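Local coordinates for protein L-lysine 6-monooxygenase involved in desferrioxamine biosynthesis (Erwinia amylovora CFBP1430, PDB 5O8P) that uses FAD and probably NADPH to N-hydroxylate cadaverine in desferrioxamine siderophore biosynthesis of the fire blight pathogen, at residues 31-36 / 405-410; 63-68 / 101-106; 76-81 / 85-90. All blocks are in the same frame, centred on the assembly; numbering follows the deposited sequence.

Interaction 1: 31-36 / 405-410; sequences EGLNGV and VLLREI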
loop_
_atom_site.group_PDB
_atom_site.type_symbol
_atom_site.label_atom_id
_atom_site.label_comp_id
_atom_site.label_asym_id
_atom_site.label_seq_id
_atom_site.Cartn_x
_atom_site.Cartn_y
_atom_site.Cartn_z
ATOM N N GLU B 31 36.473 24.762 5.172
ATOM C CA GLU B 31 37.752 25.480 5.231
ATOM C C GLU B 31 37.822 26.375 6.464
ATOM O O GLU B 31 36.869 27.077 6.777
ATOM C CB GLU B 31 37.956 26.333 3.966
ATOM C CG GLU B 31 38.172 25.511 2.687
ATOM C CD GLU B 31 39.620 25.045 2.474
ATOM O OE1 GLU B 31 40.431 25.066 3.432
ATOM O OE2 GLU B 31 39.955 24.651 1.333
ATOM N N GLY B 32 38.965 26.354 7.138
ATOM C CA GLY B 32 39.200 27.181 8.327
ATOM C C GLY B 32 38.315 26.834 9.516
ATOM O O GLY B 32 37.919 27.718 10.281
ATOM N N LEU B 33 37.990 25.555 9.656
ATOM C CA LEU B 33 37.246 25.073 10.798
ATOM C C LEU B 33 38.016 23.923 11.403
ATOM O O LEU B 33 38.133 22.873 10.788
ATOM C CB LEU B 33 35.851 24.618 10.369
ATOM C CG LEU B 33 34.904 24.252 11.499
ATOM C CD1 LEU B 33 34.715 25.393 12.489
ATOM C CD2 LEU B 33 33.569 23.857 10.890
ATOM N N ASN B 34 38.567 24.144 12.589
ATOM C CA ASN B 34 39.273 23.111 13.346
ATOM C C ASN B 34 38.393 22.714 14.509
ATOM O O ASN B 34 38.235 23.466 15.482
ATOM C CB ASN B 34 40.634 23.621 13.813
ATOM C CG ASN B 34 41.573 23.885 12.657
ATOM O OD1 ASN B 34 42.455 24.730 12.750
ATOM N ND2 ASN B 34 41.380 23.172 11.553
ATOM N N GLY B 35 37.779 21.539 14.360
ATOM C CA GLY B 35 36.873 20.988 15.351
ATOM C C GLY B 35 37.264 19.564 15.696
ATOM O O GLY B 35 37.897 18.869 14.911
ATOM N N VAL B 36 36.901 19.150 16.894
ATOM C CA VAL B 36 37.191 17.812 17.347
ATOM C C VAL B 36 36.029 17.312 18.208
ATOM O O VAL B 36 35.322 18.107 18.846
ATOM C CB VAL B 36 38.538 17.778 18.104
ATOM C CG1 VAL B 36 38.427 18.426 19.471
ATOM C CG2 VAL B 36 39.082 16.369 18.223
ATOM N N VAL B 405 22.706 25.270 11.410
ATOM C CA VAL B 405 22.642 26.572 12.122
ATOM C C VAL B 405 23.772 26.656 13.152
ATOM O O VAL B 405 24.252 27.747 13.464
ATOM C CB VAL B 405 21.238 26.946 12.744
ATOM C CG1 VAL B 405 20.072 26.241 12.047
ATOM C CG2 VAL B 405 21.163 26.713 14.242
ATOM N N LEU B 406 24.177 25.508 13.692
ATOM C CA LEU B 406 25.339 25.465 14.553
ATOM C C LEU B 406 26.545 25.899 13.760
ATOM O O LEU B 406 27.293 26.764 14.216
ATOM C CB LEU B 406 25.568 24.066 15.119
ATOM C CG LEU B 406 24.575 23.551 16.150
ATOM C CD1 LEU B 406 24.990 22.144 16.554
ATOM C CD2 LEU B 406 24.482 24.475 17.343
ATOM N N LEU B 407 26.726 25.331 12.569
ATOM C CA LEU B 407 27.866 25.720 11.733
ATOM C C LEU B 407 27.826 27.189 11.348
ATOM O O LEU B 407 28.863 27.817 11.248
ATOM C CB LEU B 407 28.009 24.812 10.503
ATOM C CG LEU B 407 28.606 23.446 10.863
ATOM C CD1 LEU B 407 28.579 22.482 9.695
ATOM C CD2 LEU B 407 30.033 23.589 11.377
ATOM N N ARG B 408 26.637 27.752 11.169
ATOM C CA ARG B 408 26.498 29.188 10.875
ATOM C C ARG B 408 26.948 30.066 12.052
ATOM O O ARG B 408 27.563 31.116 11.853
ATOM C CB ARG B 408 25.057 29.522 10.473
ATOM C CG ARG B 408 24.874 30.899 9.859
ATOM C CD ARG B 408 23.455 31.044 9.326
ATOM N NE ARG B 408 22.489 31.060 10.433
ATOM C CZ ARG B 408 21.203 30.697 10.369
ATOM N NH1 ARG B 408 20.669 30.228 9.239
ATOM N NH2 ARG B 408 20.457 30.769 11.472
ATOM N N GLU B 409 26.650 29.644 13.270
ATOM C CA GLU B 409 27.082 30.387 14.451
ATOM C C GLU B 409 28.582 30.233 14.699
ATOM O O GLU B 409 29.288 31.216 14.922
ATOM C CB GLU B 409 26.307 29.938 15.676
ATOM C CG GLU B 409 24.864 30.415 15.719
ATOM C CD GLU B 409 24.711 31.920 15.882
ATOM O OE1 GLU B 409 25.674 32.599 16.331
ATOM O OE2 GLU B 409 23.618 32.412 15.547
ATOM N N ILE B 410 29.048 28.986 14.651
ATOM C CA ILE B 410 30.456 28.658 14.842
ATOM C C ILE B 410 31.333 29.409 13.850
ATOM O O ILE B 410 32.215 30.150 14.256
ATOM C CB ILE B 410 30.697 27.141 14.725
ATOM C CG1 ILE B 410 30.113 26.418 15.943
ATOM C CG2 ILE B 410 32.188 26.832 14.588
ATOM C CD1 ILE B 410 29.886 24.938 15.715
#

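Interaction 2: 63-68 / 101-106; sequences ADLVTL and KEYNQY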
loop_
_atom_site.group_PDB
_atom_site.type_symbol
_atom_site.label_atom_id
_atom_site.label_comp_id
_atom_site.label_asym_id
_atom_site.label_seq_id
_atom_site.Cartn_x
_atom_site.Cartn_y
_atom_site.Cartn_z
ATOM N N ALA B 63 17.243 11.339 5.706
ATOM C CA ALA B 63 17.648 11.728 7.061
ATOM C C ALA B 63 18.759 10.788 7.536
ATOM O O ALA B 63 18.594 9.965 8.444
ATOM C CB ALA B 63 16.467 11.713 8.016
ATOM N N ASP B 64 19.892 10.944 6.869
ATOM C CA ASP B 64 21.135 10.298 7.202
ATOM C C ASP B 64 21.983 11.391 7.888
ATOM O O ASP B 64 21.424 12.302 8.489
ATOM C CB ASP B 64 21.774 9.701 5.926
ATOM C CG ASP B 64 22.125 10.758 4.853
ATOM O OD1 ASP B 64 22.041 11.977 5.110
ATOM O OD2 ASP B 64 22.488 10.364 3.727
ATOM N N LEU B 65 23.308 11.332 7.796
ATOM C CA LEU B 65 24.150 12.243 8.570
ATOM C C LEU B 65 24.281 13.635 7.943
ATOM O O LEU B 65 24.548 14.618 8.652
ATOM C CB LEU B 65 25.522 11.601 8.767
ATOM C CG LEU B 65 25.501 10.279 9.552
ATOM C CD1 LEU B 65 26.755 9.450 9.314
ATOM C CD2 LEU B 65 25.323 10.561 11.039
ATOM N N VAL B 66 24.042 13.709 6.630
ATOM C CA VAL B 66 24.448 14.849 5.794
ATOM C C VAL B 66 23.484 15.307 4.684
ATOM O O VAL B 66 23.415 16.507 4.404
ATOM C CB VAL B 66 25.814 14.560 5.126
ATOM C CG1 VAL B 66 26.908 14.449 6.180
ATOM C CG2 VAL B 66 25.781 13.296 4.282
ATOM N N THR B 67 22.764 14.377 4.048
ATOM C CA THR B 67 21.988 14.656 2.829
ATOM C C THR B 67 21.041 15.879 2.896
ATOM O O THR B 67 20.905 16.580 1.902
ATOM C CB THR B 67 21.225 13.393 2.339
ATOM O OG1 THR B 67 22.148 12.370 1.955
ATOM C CG2 THR B 67 20.383 13.670 1.130
ATOM N N LEU B 68 20.400 16.162 4.028
ATOM C CA LEU B 68 19.467 17.306 4.080
ATOM C C LEU B 68 20.171 18.651 4.140
ATOM O O LEU B 68 19.542 19.687 3.979
ATOM C CB LEU B 68 18.452 17.171 5.224
ATOM C CG LEU B 68 17.455 15.999 5.080
ATOM C CD1 LEU B 68 16.497 15.933 6.251
ATOM C CD2 LEU B 68 16.683 16.026 3.776
ATOM N N LYS B 101 20.048 -2.141 11.832
ATOM C CA LYS B 101 21.339 -2.779 11.683
ATOM C C LYS B 101 22.154 -2.113 10.580
ATOM O O LYS B 101 23.353 -1.919 10.740
ATOM C CB LYS B 101 21.195 -4.283 11.438
ATOM C CG LYS B 101 22.477 -4.973 10.988
ATOM C CD LYS B 101 22.509 -6.446 11.353
ATOM C CE LYS B 101 23.086 -6.628 12.746
ATOM N NZ LYS B 101 22.938 -8.029 13.226
ATOM N N GLU B 102 21.512 -1.759 9.476
ATOM C CA GLU B 102 22.216 -1.119 8.380
ATOM C C GLU B 102 22.591 0.325 8.732
ATOM O O GLU B 102 23.664 0.780 8.375
ATOM C CB GLU B 102 21.396 -1.190 7.094
ATOM C CG GLU B 102 22.156 -0.740 5.857
ATOM C CD GLU B 102 21.635 -1.353 4.569
ATOM O OE1 GLU B 102 20.406 -1.445 4.371
ATOM O OE2 GLU B 102 22.482 -1.732 3.735
ATOM N N TYR B 103 21.728 1.041 9.443
ATOM C CA TYR B 103 22.029 2.418 9.820
ATOM C C TYR B 103 23.236 2.430 10.718
ATOM O O TYR B 103 24.108 3.297 10.593
ATOM C CB TYR B 103 20.856 3.064 10.541
ATOM C CG TYR B 103 21.091 4.492 11.005
ATOM C CD1 TYR B 103 21.096 5.554 10.112
ATOM C CD2 TYR B 103 21.279 4.778 12.338
ATOM C CE1 TYR B 103 21.287 6.861 10.543
ATOM C CE2 TYR B 103 21.472 6.084 12.781
ATOM C CZ TYR B 103 21.475 7.114 11.884
ATOM O OH TYR B 103 21.673 8.399 12.333
ATOM N N ASN B 104 23.283 1.449 11.615
ATOM C CA ASN B 104 24.391 1.310 12.548
ATOM C C ASN B 104 25.673 1.015 11.793
ATOM O O ASN B 104 26.686 1.641 12.063
ATOM C CB ASN B 104 24.102 0.215 13.581
ATOM C CG ASN B 104 25.112 0.192 14.718
ATOM O OD1 ASN B 104 25.393 1.229 15.334
ATOM N ND2 ASN B 104 25.654 -0.991 15.008
ATOM N N GLN B 105 25.625 0.080 10.845
ATOM C CA GLN B 105 26.772 -0.212 9.981
ATOM C C GLN B 105 27.242 1.023 9.209
ATOM O O GLN B 105 28.448 1.262 9.088
ATOM C CB GLN B 105 26.422 -1.304 8.974
ATOM C CG GLN B 105 26.376 -2.709 9.538
ATOM C CD GLN B 105 25.882 -3.724 8.528
ATOM O OE1 GLN B 105 25.645 -3.416 7.357
ATOM N NE2 GLN B 105 25.707 -4.938 8.980
ATOM N N TYR B 106 26.284 1.787 8.689
ATOM C CA TYR B 106 26.562 3.038 7.976
ATOM C C TYR B 106 27.220 4.095 8.879
ATOM O O TYR B 106 28.231 4.680 8.503
ATOM C CB TYR B 106 25.279 3.559 7.282
ATOM C CG TYR B 106 25.192 5.055 7.048
ATOM C CD1 TYR B 106 25.984 5.669 6.093
ATOM C CD2 TYR B 106 24.289 5.850 7.760
ATOM C CE1 TYR B 106 25.921 7.040 5.868
ATOM C CE2 TYR B 106 24.207 7.224 7.553
ATOM C CZ TYR B 106 25.025 7.824 6.601
ATOM O OH TYR B 106 24.959 9.195 6.385
#

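Interaction 3: 76-81 / 85-90; sequences SLLNFM and GKLYSF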
loop_
_atom_site.group_PDB
_atom_site.type_symbol
_atom_site.label_atom_id
_atom_site.label_comp_id
_atom_site.label_asym_id
_atom_site.label_seq_id
_atom_site.Cartn_x
_atom_site.Cartn_y
_atom_site.Cartn_z
ATOM N N SER B 76 27.153 10.485 2.771
ATOM C CA SER B 76 25.740 10.163 2.540
ATOM C C SER B 76 25.515 8.668 2.622
ATOM O O SER B 76 26.420 7.876 2.369
ATOM C CB SER B 76 25.272 10.672 1.171
ATOM O OG SER B 76 25.733 9.821 0.136
ATOM N N LEU B 77 24.292 8.294 2.970
ATOM C CA LEU B 77 23.859 6.892 2.973
ATOM C C LEU B 77 23.958 6.274 1.573
ATOM O O LEU B 77 24.348 5.120 1.438
ATOM C CB LEU B 77 22.440 6.788 3.536
ATOM C CG LEU B 77 21.734 5.450 3.706
ATOM C CD1 LEU B 77 21.094 4.954 2.414
ATOM C CD2 LEU B 77 22.679 4.425 4.298
ATOM N N LEU B 78 23.611 7.042 0.545
ATOM C CA LEU B 78 23.719 6.571 -0.837
ATOM C C LEU B 78 25.165 6.342 -1.245
ATOM O O LEU B 78 25.467 5.380 -1.945
ATOM C CB LEU B 78 23.023 7.536 -1.809
ATOM C CG LEU B 78 21.496 7.470 -1.769
ATOM C CD1 LEU B 78 20.916 8.538 -2.668
ATOM C CD2 LEU B 78 20.986 6.101 -2.195
ATOM N N ASN B 79 26.070 7.204 -0.802
ATOM C CA ASN B 79 27.487 6.989 -1.110
ATOM C C ASN B 79 28.041 5.777 -0.375
ATOM O O ASN B 79 28.843 5.035 -0.936
ATOM C CB ASN B 79 28.346 8.212 -0.801
ATOM C CG ASN B 79 29.683 8.165 -1.514
ATOM O OD1 ASN B 79 29.754 7.796 -2.696
ATOM N ND2 ASN B 79 30.751 8.533 -0.807
ATOM N N PHE B 80 27.606 5.586 0.870
ATOM C CA PHE B 80 27.967 4.401 1.657
ATOM C C PHE B 80 27.588 3.141 0.896
ATOM O O PHE B 80 28.358 2.206 0.756
ATOM C CB PHE B 80 27.279 4.451 3.035
ATOM C CG PHE B 80 27.145 3.120 3.714
ATOM C CD1 PHE B 80 26.062 2.308 3.476
ATOM C CD2 PHE B 80 28.094 2.693 4.609
ATOM C CE1 PHE B 80 25.949 1.077 4.103
ATOM C CE2 PHE B 80 27.979 1.486 5.262
ATOM C CZ PHE B 80 26.900 0.679 5.018
ATOM N N MET B 81 26.372 3.151 0.398
ATOM C CA MET B 81 25.825 2.015 -0.301
ATOM C C MET B 81 26.672 1.756 -1.553
ATOM O O MET B 81 26.917 0.612 -1.908
ATOM C CB MET B 81 24.345 2.281 -0.626
ATOM C CG MET B 81 23.430 1.109 -0.412
ATOM S SD MET B 81 23.209 0.610 1.305
ATOM C CE MET B 81 22.099 1.864 1.892
ATOM N N GLY B 85 29.417 -1.385 -2.467
ATOM C CA GLY B 85 29.236 -2.121 -3.713
ATOM C C GLY B 85 27.878 -2.792 -3.816
ATOM O O GLY B 85 27.745 -3.783 -4.535
ATOM N N LYS B 86 26.877 -2.224 -3.134
ATOM C CA LYS B 86 25.515 -2.763 -3.072
ATOM C C LYS B 86 24.404 -1.759 -3.440
ATOM O O LYS B 86 23.222 -2.013 -3.170
ATOM C CB LYS B 86 25.249 -3.263 -1.650
ATOM C CG LYS B 86 25.092 -2.155 -0.612
ATOM C CD LYS B 86 24.829 -2.710 0.771
ATOM C CE LYS B 86 23.396 -3.203 0.945
ATOM N NZ LYS B 86 23.223 -3.821 2.290
ATOM N N LEU B 87 24.753 -0.622 -4.034
ATOM C CA LEU B 87 23.764 0.428 -4.277
ATOM C C LEU B 87 22.651 -0.072 -5.181
ATOM O O LEU B 87 21.506 0.334 -5.013
ATOM C CB LEU B 87 24.405 1.684 -4.867
ATOM C CG LEU B 87 23.483 2.846 -5.255
ATOM C CD1 LEU B 87 22.675 3.392 -4.088
ATOM C CD2 LEU B 87 24.317 3.956 -5.879
ATOM N N TYR B 88 22.970 -0.954 -6.125
ATOM C CA TYR B 88 21.950 -1.456 -7.025
ATOM C C TYR B 88 20.958 -2.347 -6.293
ATOM O O TYR B 88 19.772 -2.377 -6.631
ATOM C CB TYR B 88 22.542 -2.180 -8.241
ATOM C CG TYR B 88 21.626 -2.062 -9.427
ATOM C CD1 TYR B 88 21.692 -0.955 -10.273
ATOM C CD2 TYR B 88 20.639 -3.022 -9.673
ATOM C CE1 TYR B 88 20.812 -0.814 -11.336
ATOM C CE2 TYR B 88 19.752 -2.893 -10.737
ATOM C CZ TYR B 88 19.841 -1.785 -11.569
ATOM O OH TYR B 88 18.975 -1.643 -12.633
ATOM N N SER B 89 21.436 -3.066 -5.283
ATOM C CA SER B 89 20.550 -3.879 -4.461
ATOM C C SER B 89 19.599 -3.001 -3.670
ATOM O O SER B 89 18.410 -3.276 -3.598
ATOM C CB SER B 89 21.337 -4.757 -3.516
ATOM O OG SER B 89 20.430 -5.537 -2.766
ATOM N N PHE B 90 20.138 -1.945 -3.083
ATOM C CA PHE B 90 19.339 -0.948 -2.366
ATOM C C PHE B 90 18.276 -0.271 -3.267
ATOM O O PHE B 90 17.182 0.080 -2.792
ATOM C CB PHE B 90 20.263 0.104 -1.756
ATOM C CG PHE B 90 19.552 1.112 -0.926
ATOM C CD1 PHE B 90 19.111 0.780 0.338
ATOM C CD2 PHE B 90 19.295 2.384 -1.412
ATOM C CE1 PHE B 90 18.433 1.701 1.118
ATOM C CE2 PHE B 90 18.615 3.313 -0.637
ATOM C CZ PHE B 90 18.187 2.971 0.631
#

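Interaction 1: 31-36 / 405-410
L33 meets L407 and I410 where the first beta-alpha-beta crossover of the FAD-binding Rossmann-type domain packs against the late helix 399-410. L33 lies in the link that brings the chain out of helix 18-27 and into the second strand of the crossover. The contact across the two segments is wholly apolar, small (102 Å² summed over both sides) and buried. Each methyl of the leucine fork finds its own partner, CD2 against L407 and CD1 against I410, about one helical turn apart on the same helix face. With CG of L33 anti to its backbone N (chi1 -173°), the fork reaches the helix, and its side chain crosses both partners at about a right angle. Around this point L33 also packs on S27, D10 and F11, while L407 leans on L23 and L26, so helix 18-27 and strand 8-14 complete the surroundings of this contact.

Polar interactions serve the two elements separately. N34 pairs through its backbone with D10, tying the chain that leads into the strand to strand 8-14, and I410 N bonds back to L406 O within the helix. The contact itself comes down to two methyl pairs: L33 CD2 to L407 CD2 at 3.6 Å, and L33 CD1 to I410 CG2 at 3.6 Å.

Interaction 2: 63-68 / 101-106
The phenol oxygen of Y106 is gripped by two backbone groups: it accepts from L65 N, with L65 N to Y106 OH at 3.0 Å and a nearly straight N-H...O angle of 164°, and it is also bonded to the carbonyl O of Y75. A buried hydroxyl thus has both of its roles filled, and the tyrosine reaches from helix 100-113 to fasten a loop that has no regular structure of its own.

Apolar parts of the loop gather round the same tip. The L65 and Y106 side chains come from opposite directions, and L65 brings CD1 obliquely up to the ring, 3.6 Å from Y106 CZ; D64 CB sits 3.3 Å from Y106 OH. Y103, one turn earlier, only approaches, with its OH 4.4 Å from L65 CD2.

The carboxylate of D64 organises the loop from within. Its OD1 takes V66 N at 3.1 Å, from well above the carboxylate plane, and T67 N at 2.7 Å, through the syn lone pair; the first bond makes an Asx turn. T67 OG1 donates to D64 OD2 at 2.7 Å. This folding back depends on a chi1 of 62°, which sets CG of D64 between its backbone N and carbonyl carbon. OD2 also receives L77 N, an amide at the start of helix 77-83 that would be expected to stabilise the negative charge.

L65 and V66 of the loop touch helix 18-27, and D64 ties it to helix 77-83; on helix 100-113, Y106 meets F80 of helix 77-83 edge-to-face and Y103 meets the FAD-binding W46 edge-to-face.

Interaction 3: 76-81 / 85-90
M81 and F90 cross at about a right angle, with the methionine end folded over the phenylalanine ring. Bends at chi2 (68°) and chi3 (77°) curl the M81 chain so that its CE lies over one face of the ring, 3.8 Å from the F90 centroid and displaced toward the rim: a CH-pi contact. The sulfur stands farther off and oblique, making a Met-aromatic contact with M81 SD 4.8 Å from the centroid of F90. F90 is put in place by its own first torsion, CG being anti to the backbone N (chi1 -176°), which leaves the ring within reach of M81, L77 and L78.

Three leucines, L77, L78 and L87, fill in around this pair. The L78 side chain crosses F90 at about a right angle and L87 obliquely, L78 CD2 lying 3.7 Å from L87 CD1, while L77 CD1 approaches F90 CZ obliquely at 3.9 Å. The aliphatic chain of K86 runs obliquely past M81, with K86 CD 3.7 Å from M81 SD, and its ammonium group goes on to a salt bridge with E102. Two neighbouring subunits also touch this helix pair: L78 packs on L78 of the second subunit, and M81 and F90 both pack on Y287 of the third.

The backbone fixes how the second helix leaves the first. M81 O accepts K86 N at 3.1 Å, nearly in line with the carbonyl bond, and more weakly G85 N. Helix 77-83 thus ends in a Schellman motif, with G85 at positive phi, and helix 87-93 starts right after it, K86 being its N-cap residue.

How the interactions relate
Interaction 1 joins residues from early and late in the sequence, whereas interactions 2 and 3 lie between its segments along the chain; 76-81 and then 85-90 fall in turn between 63-68 and 101-106. Interaction 1 is remote, its centre 21 Å from that of interaction 2 and 28 Å from that of interaction 3, yet helix 18-27 touches both interaction 1 and the loop 63-68. Interactions 2 and 3, with centres 11 Å apart, touch directly: Y106 packs on F80, and E102 meets both K86 and M81. They are neighbouring parts of one helix-and-loop region that nears the flavin through Y103 and touches other subunits, while interaction 1 lies away from the annotated sites.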